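Local coordinates for protein PHB depolymerase (Penicillium funiculosum, PDB 2D81) that hydrolyses the ester bonds of the biopolyester polyhydroxybutyrate, as a fungal depolymerase with a circularly permuted alpha/beta-hydrolase fold, at residues A[55-58]-A[59-63]; A[107-110]-A[111-114]; A[67-70]-A[71-75]; A[30-33]-A[34-37]. One frame throughout, in Å; residues are numbered along the deposited sequence.

Contact 1: A[55-58]-A[59-63]. With RB3 ((1R)-3-{[(1R)-3-methoxy-1-methyl-3-oxopropyl]oxy}-1-methyl-3-oxopropyl (3R)-3-hydroxybutanoate), chain C.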
ATOM      1  N   TYR A  55     -21.789   0.299   4.424  1.00  8.99           N
ATOM      2  CA  TYR A  55     -21.592   0.545   3.003  1.00  8.84           C
ATOM      3  C   TYR A  55     -20.287   1.310   2.790  1.00  8.69           C
ATOM      4  O   TYR A  55     -19.899   2.136   3.617  1.00  5.78           O
ATOM      5  CB  TYR A  55     -22.771   1.330   2.423  1.00  9.36           C
ATOM      6  CG  TYR A  55     -22.858   1.232   0.918  1.00 11.03           C
ATOM      7  CD1 TYR A  55     -23.077   0.003   0.296  1.00 10.35           C
ATOM      8  CD2 TYR A  55     -22.699   2.360   0.113  1.00 11.04           C
ATOM      9  CE1 TYR A  55     -23.138  -0.103  -1.089  1.00 11.86           C
ATOM     10  CE2 TYR A  55     -22.757   2.265  -1.277  1.00 11.23           C
ATOM     11  CZ  TYR A  55     -22.977   1.030  -1.869  1.00 11.42           C
ATOM     12  OH  TYR A  55     -23.039   0.928  -3.239  1.00 11.91           O
ATOM     13  N   TYR A  56     -19.601   1.023   1.688  1.00  7.67           N
ATOM     14  CA  TYR A  56     -18.237   1.505   1.516  1.00  8.54           C
ATOM     15  C   TYR A  56     -18.147   3.032   1.474  1.00  9.02           C
ATOM     16  O   TYR A  56     -17.124   3.603   1.849  1.00  7.84           O
ATOM     17  CB  TYR A  56     -17.617   0.898   0.249  1.00  9.77           C
ATOM     18  CG  TYR A  56     -18.087   1.538  -1.035  1.00  9.99           C
ATOM     19  CD1 TYR A  56     -17.439   2.657  -1.555  1.00 10.09           C
ATOM     20  CD2 TYR A  56     -19.195   1.043  -1.718  1.00 10.32           C
ATOM     21  CE1 TYR A  56     -17.883   3.271  -2.721  1.00 12.24           C
ATOM     22  CE2 TYR A  56     -19.650   1.649  -2.887  1.00 11.93           C
ATOM     23  CZ  TYR A  56     -18.989   2.761  -3.381  1.00 11.97           C
ATOM     24  OH  TYR A  56     -19.431   3.368  -4.533  1.00 14.05           O
ATOM     25  N   THR A  57     -19.211   3.700   1.028  1.00  9.14           N
ATOM     26  CA  THR A  57     -19.194   5.162   0.982  1.00  9.94           C
ATOM     27  C   THR A  57     -19.187   5.763   2.385  1.00  8.36           C
ATOM     28  O   THR A  57     -18.799   6.918   2.570  1.00  8.01           O
ATOM     29  CB  THR A  57     -20.403   5.742   0.200  1.00 10.79           C
ATOM     30  OG1 THR A  57     -21.626   5.311   0.806  1.00 10.56           O
ATOM     31  CG2 THR A  57     -20.368   5.291  -1.255  1.00 11.56           C
ATOM     32  N   SER A  58     -19.612   4.981   3.373  1.00  7.75           N
ATOM     33  CA  SER A  58     -19.513   5.404   4.767  1.00  8.76           C
ATOM     34  C   SER A  58     -18.061   5.369   5.230  1.00  9.06           C
ATOM     35  O   SER A  58     -17.724   5.925   6.274  1.00  9.86           O
ATOM     36  CB  SER A  58     -20.358   4.498   5.668  1.00  9.76           C
ATOM     37  OG  SER A  58     -21.744   4.683   5.431  1.00 13.31           O
ATOM     38  N   CYS A  59     -17.213   4.702   4.449  1.00  7.97           N
ATOM     39  CA  CYS A  59     -15.775   4.671   4.702  1.00  8.33           C
ATOM     40  C   CYS A  59     -15.076   5.677   3.787  1.00  7.89           C
ATOM     41  O   CYS A  59     -13.880   5.561   3.515  1.00  8.34           O
ATOM     42  CB  CYS A  59     -15.223   3.254   4.460  1.00  7.80           C
ATOM     43  SG  CYS A  59     -15.918   1.998   5.590  1.00 10.79           S
ATOM     44  N   MET A  60     -15.833   6.670   3.325  1.00  7.34           N
ATOM     45  CA  MET A  60     -15.307   7.696   2.431  1.00  7.85           C
ATOM     46  C   MET A  60     -15.905   9.066   2.736  1.00  9.28           C
ATOM     47  O   MET A  60     -16.688   9.221   3.669  1.00 10.07           O
ATOM     48  CB  MET A  60     -15.604   7.331   0.973  1.00  8.75           C
ATOM     49  CG  MET A  60     -14.907   6.075   0.483  1.00 11.20           C
ATOM     50  SD  MET A  60     -15.370   5.671  -1.223  1.00 11.76           S
ATOM     51  CE  MET A  60     -14.579   7.006  -2.097  1.00 11.80           C
ATOM     52  N   TYR A  61     -15.516  10.056   1.938  1.00  9.58           N
ATOM     53  CA  TYR A  61     -16.133  11.376   1.970  1.00  9.74           C
ATOM     54  C   TYR A  61     -16.076  12.007   3.358  1.00  9.89           C
ATOM     55  O   TYR A  61     -16.971  12.751   3.767  1.00  9.66           O
ATOM     56  CB  TYR A  61     -17.572  11.264   1.459  1.00 11.01           C
ATOM     57  CG  TYR A  61     -17.627  10.598   0.101  1.00 11.12           C
ATOM     58  CD1 TYR A  61     -18.397   9.455  -0.112  1.00 13.64           C
ATOM     59  CD2 TYR A  61     -16.852  11.073  -0.955  1.00 13.21           C
ATOM     60  CE1 TYR A  61     -18.385   8.797  -1.343  1.00 15.50           C
ATOM     61  CE2 TYR A  61     -16.834  10.426  -2.187  1.00 15.03           C
ATOM     62  CZ  TYR A  61     -17.599   9.288  -2.374  1.00 16.45           C
ATOM     63  OH  TYR A  61     -17.561   8.637  -3.585  1.00 20.13           O
ATOM     64  N   ASN A  62     -14.996  11.697   4.067  1.00 10.57           N
ATOM     65  CA  ASN A  62     -14.674  12.289   5.360  1.00  9.64           C
ATOM     66  C   ASN A  62     -15.765  12.072   6.394  1.00 10.04           C
ATOM     67  O   ASN A  62     -15.992  12.913   7.260  1.00 10.32           O
ATOM     68  CB  ASN A  62     -14.380  13.783   5.208  1.00  9.57           C
ATOM     69  CG  ASN A  62     -13.522  14.318   6.340  1.00  9.43           C
ATOM     70  OD1 ASN A  62     -12.655  13.611   6.861  1.00  8.75           O
ATOM     71  ND2 ASN A  62     -13.743  15.575   6.713  1.00  8.83           N
ATOM     72  N   GLY A  63     -16.432  10.928   6.297  1.00 10.10           N
ATOM     73  CA  GLY A  63     -17.363  10.529   7.331  1.00  9.42           C
ATOM     74  C   GLY A  63     -16.685   9.842   8.503  1.00 10.54           C
ATOM     75  O   GLY A  63     -15.455   9.784   8.588  1.00  9.16           O
TER
HETATM   76  O1M RB3 C 451     -11.844   8.034  -4.755  1.00 30.39           O
HETATM   77  C1A RB3 C 451     -11.057   7.068  -4.660  1.00 27.41           C
HETATM   78  O1A RB3 C 451     -10.543   6.445  -5.615  1.00 30.84           O
HETATM   79  C2A RB3 C 451     -10.689   6.609  -3.247  1.00 24.10           C
HETATM   80  C3A RB3 C 451     -11.025   5.131  -3.037  1.00 19.82           C
HETATM   81  C4A RB3 C 451     -10.655   4.747  -1.602  1.00 18.87           C
HETATM   82  O3A RB3 C 451     -12.434   4.933  -3.238  1.00 18.25           O
HETATM   83  C1B RB3 C 451     -12.712   3.753  -3.857  1.00 16.84           C
HETATM   84  O1B RB3 C 451     -11.919   2.814  -3.807  1.00 11.77           O
HETATM   85  C2B RB3 C 451     -14.033   3.628  -4.619  1.00 17.31           C
HETATM   86  C3B RB3 C 451     -14.413   2.180  -4.943  1.00 17.59           C
HETATM   87  C4B RB3 C 451     -14.653   1.367  -3.669  1.00 17.31           C
HETATM   88  O3B RB3 C 451     -15.623   2.177  -5.717  1.00 22.14           O
HETATM   89  C1C RB3 C 451     -15.390   2.337  -7.047  1.00 23.34           C
HETATM   90  O1C RB3 C 451     -14.468   3.054  -7.436  1.00 24.73           O
HETATM   91  C2C RB3 C 451     -16.299   1.626  -8.053  1.00 24.97           C
HETATM   92  C3C RB3 C 451     -17.009   2.633  -8.959  1.00 26.39           C
HETATM   93  C4C RB3 C 451     -17.937   1.913  -9.939  1.00 26.08           C
HETATM   94  O3C RB3 C 451     -17.750   3.558  -8.160  1.00 29.55           O

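Contact 2: A[107-110]-A[111-114]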
ATOM      1  N   ASN A 107     -11.273  12.207   8.974  1.00  7.04           N
ATOM      2  CA  ASN A 107     -12.186  11.505   9.870  1.00  8.00           C
ATOM      3  C   ASN A 107     -12.125   9.993   9.649  1.00  7.88           C
ATOM      4  O   ASN A 107     -12.291   9.213  10.584  1.00  8.35           O
ATOM      5  CB  ASN A 107     -13.617  12.018   9.672  1.00  9.22           C
ATOM      6  CG  ASN A 107     -13.796  13.459  10.132  1.00  8.96           C
ATOM      7  OD1 ASN A 107     -14.662  14.180   9.632  1.00 11.78           O
ATOM      8  ND2 ASN A 107     -12.987  13.881  11.096  1.00  7.61           N
ATOM      9  N   VAL A 108     -11.879   9.581   8.409  1.00  5.83           N
ATOM     10  CA  VAL A 108     -11.749   8.164   8.095  1.00  5.43           C
ATOM     11  C   VAL A 108     -10.383   7.645   8.523  1.00  5.97           C
ATOM     12  O   VAL A 108     -10.281   6.604   9.171  1.00  5.57           O
ATOM     13  CB  VAL A 108     -11.940   7.907   6.584  1.00  6.14           C
ATOM     14  CG1 VAL A 108     -11.738   6.429   6.268  1.00  6.08           C
ATOM     15  CG2 VAL A 108     -13.339   8.352   6.161  1.00  6.10           C
ATOM     16  N   MET A 109      -9.328   8.371   8.173  1.00  5.25           N
ATOM     17  CA  MET A 109      -7.993   7.963   8.593  1.00  5.29           C
ATOM     18  C   MET A 109      -7.848   7.927  10.112  1.00  6.03           C
ATOM     19  O   MET A 109      -7.138   7.078  10.648  1.00  7.17           O
ATOM     20  CB  MET A 109      -6.931   8.879   7.979  1.00  6.03           C
ATOM     21  CG  MET A 109      -6.462   8.432   6.602  1.00  6.55           C
ATOM     22  SD  MET A 109      -5.671   6.789   6.638  1.00  8.68           S
ATOM     23  CE  MET A 109      -4.128   7.191   7.476  1.00  6.26           C
ATOM     24  N   ASN A 110      -8.529   8.830  10.810  1.00  7.00           N
ATOM     25  CA  ASN A 110      -8.458   8.841  12.266  1.00  7.70           C
ATOM     26  C   ASN A 110      -9.051   7.570  12.867  1.00  7.60           C
ATOM     27  O   ASN A 110      -8.589   7.101  13.906  1.00  6.53           O
ATOM     28  CB  ASN A 110      -9.188  10.056  12.840  1.00  6.92           C
ATOM     29  CG  ASN A 110      -9.077  10.136  14.354  1.00  9.94           C
ATOM     30  OD1 ASN A 110      -7.997  10.391  14.900  1.00 10.67           O
ATOM     31  ND2 ASN A 110     -10.189   9.906  15.041  1.00 11.02           N
ATOM     32  N   GLN A 111     -10.079   7.019  12.222  1.00  7.42           N
ATOM     33  CA  GLN A 111     -10.680   5.776  12.699  1.00  7.47           C
ATOM     34  C   GLN A 111      -9.731   4.593  12.518  1.00  6.38           C
ATOM     35  O   GLN A 111      -9.719   3.670  13.333  1.00  6.50           O
ATOM     36  CB  GLN A 111     -11.996   5.486  11.968  1.00  8.17           C
ATOM     37  CG  GLN A 111     -13.157   6.406  12.335  1.00 11.73           C
ATOM     38  CD  GLN A 111     -13.545   6.314  13.799  1.00 16.46           C
ATOM     39  OE1 GLN A 111     -12.892   6.898  14.664  1.00 20.26           O
ATOM     40  NE2 GLN A 111     -14.610   5.568  14.084  1.00 17.54           N
ATOM     41  N   LEU A 112      -8.944   4.611  11.447  1.00  6.22           N
ATOM     42  CA  LEU A 112      -7.893   3.613  11.283  1.00  6.36           C
ATOM     43  C   LEU A 112      -6.889   3.720  12.425  1.00  7.16           C
ATOM     44  O   LEU A 112      -6.459   2.708  12.981  1.00  7.30           O
ATOM     45  CB  LEU A 112      -7.170   3.796   9.947  1.00  6.45           C
ATOM     46  CG  LEU A 112      -5.922   2.927   9.731  1.00  4.55           C
ATOM     47  CD1 LEU A 112      -6.291   1.449   9.733  1.00  5.20           C
ATOM     48  CD2 LEU A 112      -5.284   3.304   8.398  1.00  6.00           C
ATOM     49  N   LYS A 113      -6.512   4.947  12.772  1.00  6.58           N
ATOM     50  CA  LYS A 113      -5.588   5.164  13.878  1.00  6.02           C
ATOM     51  C   LYS A 113      -6.172   4.583  15.162  1.00  5.67           C
ATOM     52  O   LYS A 113      -5.491   3.875  15.901  1.00  5.40           O
ATOM     53  CB  LYS A 113      -5.323   6.657  14.067  1.00  6.78           C
ATOM     54  CG  LYS A 113      -4.360   6.973  15.206  1.00 10.93           C
ATOM     55  CD  LYS A 113      -4.129   8.470  15.315  1.00 12.62           C
ATOM     56  CE  LYS A 113      -3.115   8.794  16.397  1.00 15.74           C
ATOM     57  NZ  LYS A 113      -2.951  10.263  16.559  1.00 21.08           N
ATOM     58  N   ALA A 114      -7.440   4.885  15.419  1.00  7.32           N
ATOM     59  CA  ALA A 114      -8.102   4.433  16.637  1.00  7.30           C
ATOM     60  C   ALA A 114      -8.177   2.913  16.659  1.00  7.90           C
ATOM     61  O   ALA A 114      -7.951   2.277  17.694  1.00  7.64           O
ATOM     62  CB  ALA A 114      -9.499   5.025  16.717  1.00  8.02           C
TER
HETATM   63  O   HOH W   1     -12.570   9.818  13.307  1.00 10.49           O

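Contact 3: A[67-70]-A[71-75]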
ATOM      1  N   ILE A  67     -15.964   1.374  13.669  1.00  7.66           N
ATOM      2  CA  ILE A  67     -14.925   0.357  13.739  1.00  7.48           C
ATOM      3  C   ILE A  67     -15.206  -0.650  14.850  1.00  7.72           C
ATOM      4  O   ILE A  67     -14.335  -1.436  15.220  1.00  8.70           O
ATOM      5  CB  ILE A  67     -13.534   0.981  13.979  1.00  6.49           C
ATOM      6  CG1 ILE A  67     -13.534   1.779  15.282  1.00  9.24           C
ATOM      7  CG2 ILE A  67     -13.148   1.855  12.794  1.00  6.85           C
ATOM      8  CD1 ILE A  67     -12.141   2.192  15.750  1.00 10.56           C
ATOM      9  N   THR A  68     -16.427  -0.637  15.375  1.00  7.60           N
ATOM     10  CA  THR A  68     -16.787  -1.580  16.426  1.00  8.77           C
ATOM     11  C   THR A  68     -16.647  -3.018  15.928  1.00  8.47           C
ATOM     12  O   THR A  68     -15.912  -3.817  16.513  1.00  7.37           O
ATOM     13  CB  THR A  68     -18.232  -1.359  16.913  1.00 10.34           C
ATOM     14  OG1 THR A  68     -18.392   0.004  17.325  1.00 11.89           O
ATOM     15  CG2 THR A  68     -18.535  -2.267  18.095  1.00 11.94           C
ATOM     16  N   THR A  69     -17.342  -3.344  14.842  1.00  8.28           N
ATOM     17  CA  THR A  69     -17.281  -4.695  14.296  1.00  8.43           C
ATOM     18  C   THR A  69     -15.934  -4.988  13.634  1.00  8.28           C
ATOM     19  O   THR A  69     -15.405  -6.089  13.762  1.00  7.12           O
ATOM     20  CB  THR A  69     -18.430  -4.945  13.302  1.00  9.09           C
ATOM     21  OG1 THR A  69     -19.684  -4.776  13.981  1.00  9.98           O
ATOM     22  CG2 THR A  69     -18.357  -6.361  12.747  1.00  8.71           C
ATOM     23  N   PRO A  70     -15.363  -4.008  12.911  1.00  7.71           N
ATOM     24  CA  PRO A  70     -14.064  -4.274  12.280  1.00  8.15           C
ATOM     25  C   PRO A  70     -13.001  -4.642  13.322  1.00  8.37           C
ATOM     26  O   PRO A  70     -12.211  -5.566  13.122  1.00  8.12           O
ATOM     27  CB  PRO A  70     -13.752  -2.953  11.579  1.00  7.97           C
ATOM     28  CG  PRO A  70     -15.113  -2.502  11.145  1.00  7.43           C
ATOM     29  CD  PRO A  70     -15.957  -2.767  12.380  1.00  7.69           C
ATOM     30  N   THR A  71     -12.997  -3.923  14.440  1.00  9.22           N
ATOM     31  CA  THR A  71     -12.046  -4.191  15.511  1.00  8.93           C
ATOM     32  C   THR A  71     -12.342  -5.531  16.185  1.00  8.91           C
ATOM     33  O   THR A  71     -11.423  -6.293  16.496  1.00  9.40           O
ATOM     34  CB  THR A  71     -12.067  -3.064  16.571  1.00  9.33           C
ATOM     35  OG1 THR A  71     -11.765  -1.812  15.935  1.00  7.98           O
ATOM     36  CG2 THR A  71     -11.026  -3.335  17.662  1.00  9.20           C
ATOM     37  N   ALA A  72     -13.622  -5.821  16.398  1.00  7.60           N
ATOM     38  CA  ALA A  72     -14.032  -7.114  16.937  1.00  7.94           C
ATOM     39  C   ALA A  72     -13.591  -8.260  16.028  1.00  7.65           C
ATOM     40  O   ALA A  72     -13.159  -9.311  16.504  1.00  8.97           O
ATOM     41  CB  ALA A  72     -15.545  -7.148  17.122  1.00  7.16           C
ATOM     42  N   ASN A  73     -13.699  -8.058  14.719  1.00  7.80           N
ATOM     43  CA  ASN A  73     -13.269  -9.079  13.769  1.00  7.52           C
ATOM     44  C   ASN A  73     -11.766  -9.333  13.859  1.00  6.97           C
ATOM     45  O   ASN A  73     -11.319 -10.481  13.795  1.00  6.93           O
ATOM     46  CB  ASN A  73     -13.656  -8.677  12.340  1.00  7.49           C
ATOM     47  CG  ASN A  73     -15.140  -8.893  12.052  1.00 11.37           C
ATOM     48  OD1 ASN A  73     -15.671  -8.408  11.046  1.00 11.87           O
ATOM     49  ND2 ASN A  73     -15.810  -9.630  12.928  1.00  9.93           N
ATOM     50  N   MET A  74     -10.983  -8.269  14.012  1.00  6.11           N
ATOM     51  CA  MET A  74      -9.543  -8.433  14.180  1.00  7.73           C
ATOM     52  C   MET A  74      -9.235  -9.332  15.376  1.00  9.12           C
ATOM     53  O   MET A  74      -8.395 -10.226  15.289  1.00  8.27           O
ATOM     54  CB  MET A  74      -8.863  -7.069  14.352  1.00  8.31           C
ATOM     55  CG  MET A  74      -8.809  -6.259  13.062  1.00  8.38           C
ATOM     56  SD  MET A  74      -8.013  -4.654  13.231  1.00  8.96           S
ATOM     57  CE  MET A  74      -6.303  -5.139  13.408  1.00  8.43           C
ATOM     58  N   LYS A  75      -9.923  -9.096  16.490  1.00  8.93           N
ATOM     59  CA  LYS A  75      -9.736  -9.918  17.678  1.00  8.60           C
ATOM     60  C   LYS A  75     -10.178 -11.352  17.427  1.00  9.73           C
ATOM     61  O   LYS A  75      -9.487 -12.296  17.800  1.00 11.14           O
ATOM     62  CB  LYS A  75     -10.515  -9.333  18.859  1.00  9.82           C
ATOM     63  CG  LYS A  75      -9.984  -7.995  19.333  1.00  9.58           C
ATOM     64  CD  LYS A  75     -10.788  -7.452  20.498  1.00  8.67           C
ATOM     65  CE  LYS A  75     -10.286  -6.084  20.926  1.00  9.37           C
ATOM     66  NZ  LYS A  75     -11.119  -5.506  22.015  1.00  8.33           N
TER

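Contact 4: A[30-33]-A[34-37]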
ATOM      1  N   VAL A  30      -2.214  -6.227   8.307  1.00  6.94           N
ATOM      2  CA  VAL A  30      -2.942  -6.943   9.351  1.00  6.56           C
ATOM      3  C   VAL A  30      -3.032  -8.442   9.064  1.00  6.45           C
ATOM      4  O   VAL A  30      -2.578  -9.264   9.866  1.00  6.84           O
ATOM      5  CB  VAL A  30      -4.371  -6.366   9.523  1.00  4.58           C
ATOM      6  CG1 VAL A  30      -5.179  -7.225  10.485  1.00  6.37           C
ATOM      7  CG2 VAL A  30      -4.288  -4.929  10.029  1.00  6.06           C
ATOM      8  N   ALA A  31      -3.616  -8.799   7.925  1.00  6.82           N
ATOM      9  CA  ALA A  31      -3.874 -10.205   7.614  1.00  6.38           C
ATOM     10  C   ALA A  31      -2.574 -10.987   7.467  1.00  7.08           C
ATOM     11  O   ALA A  31      -2.493 -12.156   7.856  1.00  6.71           O
ATOM     12  CB  ALA A  31      -4.707 -10.321   6.338  1.00  7.89           C
ATOM     13  N   TYR A  32      -1.558 -10.334   6.907  1.00  6.67           N
ATOM     14  CA  TYR A  32      -0.242 -10.944   6.766  1.00  7.01           C
ATOM     15  C   TYR A  32       0.822 -10.189   7.560  1.00  8.13           C
ATOM     16  O   TYR A  32       1.917  -9.937   7.061  1.00  7.73           O
ATOM     17  CB  TYR A  32       0.171 -11.002   5.289  1.00  6.55           C
ATOM     18  CG  TYR A  32      -0.629 -11.972   4.445  1.00  5.51           C
ATOM     19  CD1 TYR A  32      -1.843 -11.596   3.872  1.00  5.78           C
ATOM     20  CD2 TYR A  32      -0.159 -13.264   4.204  1.00  9.46           C
ATOM     21  CE1 TYR A  32      -2.568 -12.479   3.074  1.00  5.68           C
ATOM     22  CE2 TYR A  32      -0.879 -14.159   3.408  1.00  6.86           C
ATOM     23  CZ  TYR A  32      -2.079 -13.758   2.849  1.00  7.97           C
ATOM     24  OH  TYR A  32      -2.794 -14.631   2.072  1.00  7.69           O
ATOM     25  N   SER A  33       0.505  -9.836   8.801  1.00  8.34           N
ATOM     26  CA  SER A  33       1.451  -9.110   9.638  1.00  8.42           C
ATOM     27  C   SER A  33       2.756  -9.888   9.815  1.00  8.60           C
ATOM     28  O   SER A  33       3.796  -9.300  10.101  1.00  9.35           O
ATOM     29  CB  SER A  33       0.829  -8.801  11.004  1.00  7.78           C
ATOM     30  OG  SER A  33       0.458  -9.982  11.696  1.00  7.73           O
ATOM     31  N   ASP A  34       2.698 -11.204   9.629  1.00  8.10           N
ATOM     32  CA  ASP A  34       3.890 -12.041   9.725  1.00  9.57           C
ATOM     33  C   ASP A  34       4.818 -11.863   8.524  1.00  8.95           C
ATOM     34  O   ASP A  34       6.038 -11.985   8.648  1.00 10.64           O
ATOM     35  CB  ASP A  34       3.491 -13.517   9.857  1.00 10.33           C
ATOM     36  CG  ASP A  34       2.681 -14.012   8.671  1.00 12.99           C
ATOM     37  OD1 ASP A  34       1.673 -13.365   8.326  1.00 10.34           O
ATOM     38  OD2 ASP A  34       3.048 -15.053   8.080  1.00 16.68           O
ATOM     39  N   VAL A  35       4.236 -11.572   7.366  1.00  8.61           N
ATOM     40  CA  VAL A  35       5.004 -11.363   6.142  1.00  8.37           C
ATOM     41  C   VAL A  35       5.550  -9.940   6.112  1.00  9.22           C
ATOM     42  O   VAL A  35       6.725  -9.719   5.807  1.00  8.09           O
ATOM     43  CB  VAL A  35       4.127 -11.586   4.890  1.00  7.92           C
ATOM     44  CG1 VAL A  35       4.914 -11.258   3.626  1.00  9.21           C
ATOM     45  CG2 VAL A  35       3.647 -13.030   4.848  1.00 10.44           C
ATOM     46  N   PHE A  36       4.692  -8.977   6.431  1.00  7.28           N
ATOM     47  CA  PHE A  36       5.106  -7.580   6.471  1.00  7.70           C
ATOM     48  C   PHE A  36       5.544  -7.217   7.883  1.00  8.48           C
ATOM     49  O   PHE A  36       4.870  -6.479   8.602  1.00  8.48           O
ATOM     50  CB  PHE A  36       3.958  -6.697   5.970  1.00  7.90           C
ATOM     51  CG  PHE A  36       3.526  -7.040   4.571  1.00  7.55           C
ATOM     52  CD1 PHE A  36       2.532  -7.990   4.346  1.00  6.31           C
ATOM     53  CD2 PHE A  36       4.187  -6.491   3.475  1.00  7.21           C
ATOM     54  CE1 PHE A  36       2.207  -8.397   3.051  1.00  7.16           C
ATOM     55  CE2 PHE A  36       3.871  -6.890   2.173  1.00  7.11           C
ATOM     56  CZ  PHE A  36       2.880  -7.847   1.962  1.00  7.35           C
ATOM     57  N   ASN A  37       6.699  -7.751   8.265  1.00  9.08           N
ATOM     58  CA  ASN A  37       7.081  -7.822   9.668  1.00 11.35           C
ATOM     59  C   ASN A  37       7.786  -6.590  10.218  1.00  9.85           C
ATOM     60  O   ASN A  37       7.960  -6.470  11.430  1.00 10.12           O
ATOM     61  CB  ASN A  37       7.941  -9.064   9.908  1.00 15.52           C
ATOM     62  CG  ASN A  37       8.873  -9.357   8.757  1.00 18.08           C
ATOM     63  OD1 ASN A  37       9.616  -8.487   8.307  1.00 21.68           O
ATOM     64  ND2 ASN A  37       8.841 -10.595   8.268  1.00 19.22           N
TER
HETATM   65  O   HOH W   2      -0.603 -14.558   7.522  1.00 18.33           O

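Contact 1: A[55-58]-A[59-63]
Met60 lays its sulfur against the edge of the Tyr56 ring, and both side chains touch the bound 3-hydroxybutyrate trimer RB3. Met60 SD is 4.8 Å from the ring centroid and 81° off the ring normal, close to the ring plane, which makes this a Met-aromatic contact of the edge kind. Tyr56 CD1 is the ring atom nearest the sulfur and also meets the ligand, lying 3.7 Å from the methyl carbon C4B of RB3. On the methionine, the chain bends at its last torsion (chi3 69°), which carries CE to 3.2 Å from the ester oxygen O3A of RB3. In the same pocket Tyr56 touches Val288, and Trp287 NE1 hydrogen-bonds the ligand. Replacing Tyr56 by an alanine would probably take away the surface met by C4B and the edge beside the Met60 sulfur, letting the thioether turn beside the ligand.

Behind this first shell, Thr57 CG2 lies 3.5 Å above one face of the Tyr56 ring, toward its rim. Two turn bonds set the backbone: Cys59 N donates to Tyr56 O at 2.8 Å and Met60 N to Thr57 O at 3.1 Å, each donor standing well above its carbonyl plane, as is usual for i to i+3 bonds in a 3-10 turn. Tyr61 CE1 meets Thr57 CB at 4.0 Å. Farther out, Cys59 is tied to Cys50 by a disulfide and its carbonyl oxygen accepts from Tyr23 OH. A short 3-10 turn and the disulfide-tied loop after it thus supply Tyr56 and Met60 to the polyester-binding pocket.

Contact 2: A[107-110]-A[111-114]
Met109 and Leu112 lie side by side and point the same way from helix 106-116, the crossover helix of the beta-alpha-beta unit formed with strands 92-98 and 125-130. Met109 SD meets Leu112 CD2 at 3.9 Å; bends at chi2 (-62°) and chi3 (-71°) fold the thioether back toward the leucine methyl. Both side chains rest on Met95 of strand 92-98 and Val42 of strand 39-43, so this pair belongs to the face that the helix turns to the sheet.

The polar pair Asn110 and Gln111 cross at a slant, their amide planes 24° apart; Asn110 also touches Tyr127 of strand 125-130. The amides do not bond directly: Asn110 ND2 and Gln111 OE1 are 4.1 Å apart, and a water bridges them. Gln111 NE2 is taken by Pro65 O in the loop before helix 68-77, which fixes the far end of the amide. Along the backbone, Lys113 N donates to Met109 O at 3.1 Å and Ala114 N to Asn110 O at 2.9 Å, whereas the bonds of Gln111 N and Leu112 N to Val108 O are weak. The bridging water gives one hydrogen to Asn107 O at 2.8 Å and another to Gln111 OE1 at 3.2 Å, while accepting from Asn110 ND2 at 2.9 Å.

Contact 3: A[67-70]-A[71-75]
Thr71 grips the carbonyl of Ile67 twice, with its hydroxyl and with its backbone amide. Among the hydrogen bonds, Thr71 OG1 donates to Ile67 O at 2.7 Å, and Thr71 N reaches the same oxygen at 2.9 Å from the opposite face of the carbonyl plane. The hydroxyl gets there because OG1 stands beside its own backbone N (chi1 -58°), leaning back toward the preceding turn. Ile67 is the N-cap residue, so the double grip closes the first turn of helix 68-77. Regular i to i+4 bonds follow: Ala72 N to Thr68 O at 3.0 Å, Asn73 N to Thr69 O at 2.8 Å and Met74 N to Pro70 O at 3.1 Å. Pro70, which has no N-H to give, sits in the first turn, where none is called for.

Among the van der Waals contacts, Thr69 and Asn73 run side by side in one direction, with the CG2 methyl of Thr69 against the Asn73 amide group; Asn73 CB lies 3.4 Å from Thr69 O. A glycine in place of Asn73 removes the amide group beside Thr69 CG2, and would probably open a gap on that side of the methyl. Met74 CG rests 3.5 Å from Pro70 O.

Helix 68-77 lies beside helix 106-116: Pro70, Thr71 and Met74 all pack on Gln115 and Ile67 on Gln111, while Ile67 also meets Pro47 and Met74 meets Tyr48, both in the loop after strand 39-43.

Contact 4: A[30-33]-A[34-37]
Tyr32, the first residue to leave helical geometry after helix 20-31, packs on Val35 and Phe36 just beyond it. Its CB lies at the in-plane edge of the Phe36 ring, 3.9 Å from Phe36 CD1. From there CG stands beside the backbone N (chi1 -69°), and the ring runs alongside Val35, with CD2 3.9 Å from Val35 CG2. At the tip, OH is hydrogen-bonded to Gly299 N, and the side chain packs on Met303 and Val307 of helix 301-314.

The Tyr32 carbonyl oxygen closes the turn that links helix 20-31 to strand 39-43 of the central alpha/beta-hydrolase sheet. It takes two donors: Phe36 N at 3.0 Å, nearly straight (N-H...O 173°), and Val35 N at 2.9 Å, well above the carbonyl plane. Phe36 itself centres an inverse gamma turn, its side chain pressed on Val13 and Val15 of strand 13-18.

Asp34 CG sits between its backbone N and carbonyl carbon (chi1 60°), which swings OD1 back to 3.4 Å from Tyr32 C. A water bridges the gap to the helix end, giving a hydrogen to Asp34 OD1 at 2.7 Å and one to Ala31 O at 3.1 Å.

How the contacts relate
Along the chain the order is contact 4, contact 1, contact 3 and contact 2. Contact 4 leads from helix 20-31 toward strand 39-43; contacts 1 and 3 follow that strand, in the long connection and on helix 68-77; contact 2 lies on helix 106-116, after strand 92-98. Contacts 1 and 2 have centres 12 Å apart and touch, Asn62 OD1 probably bonding Asn107 N. Contacts 2 and 3, centres 14 Å apart, meet through Ile67 CD1, and contacts 3 and 4, centres 17 Å apart, through Met74 CE and Val30 CG1. A chain of touches thus runs from the polyester pocket through helix 106-116, which packs on the main sheet, and helix 68-77 to the end of helix 20-31, with contact 4 farthest from contact 1, 26 Å between centres.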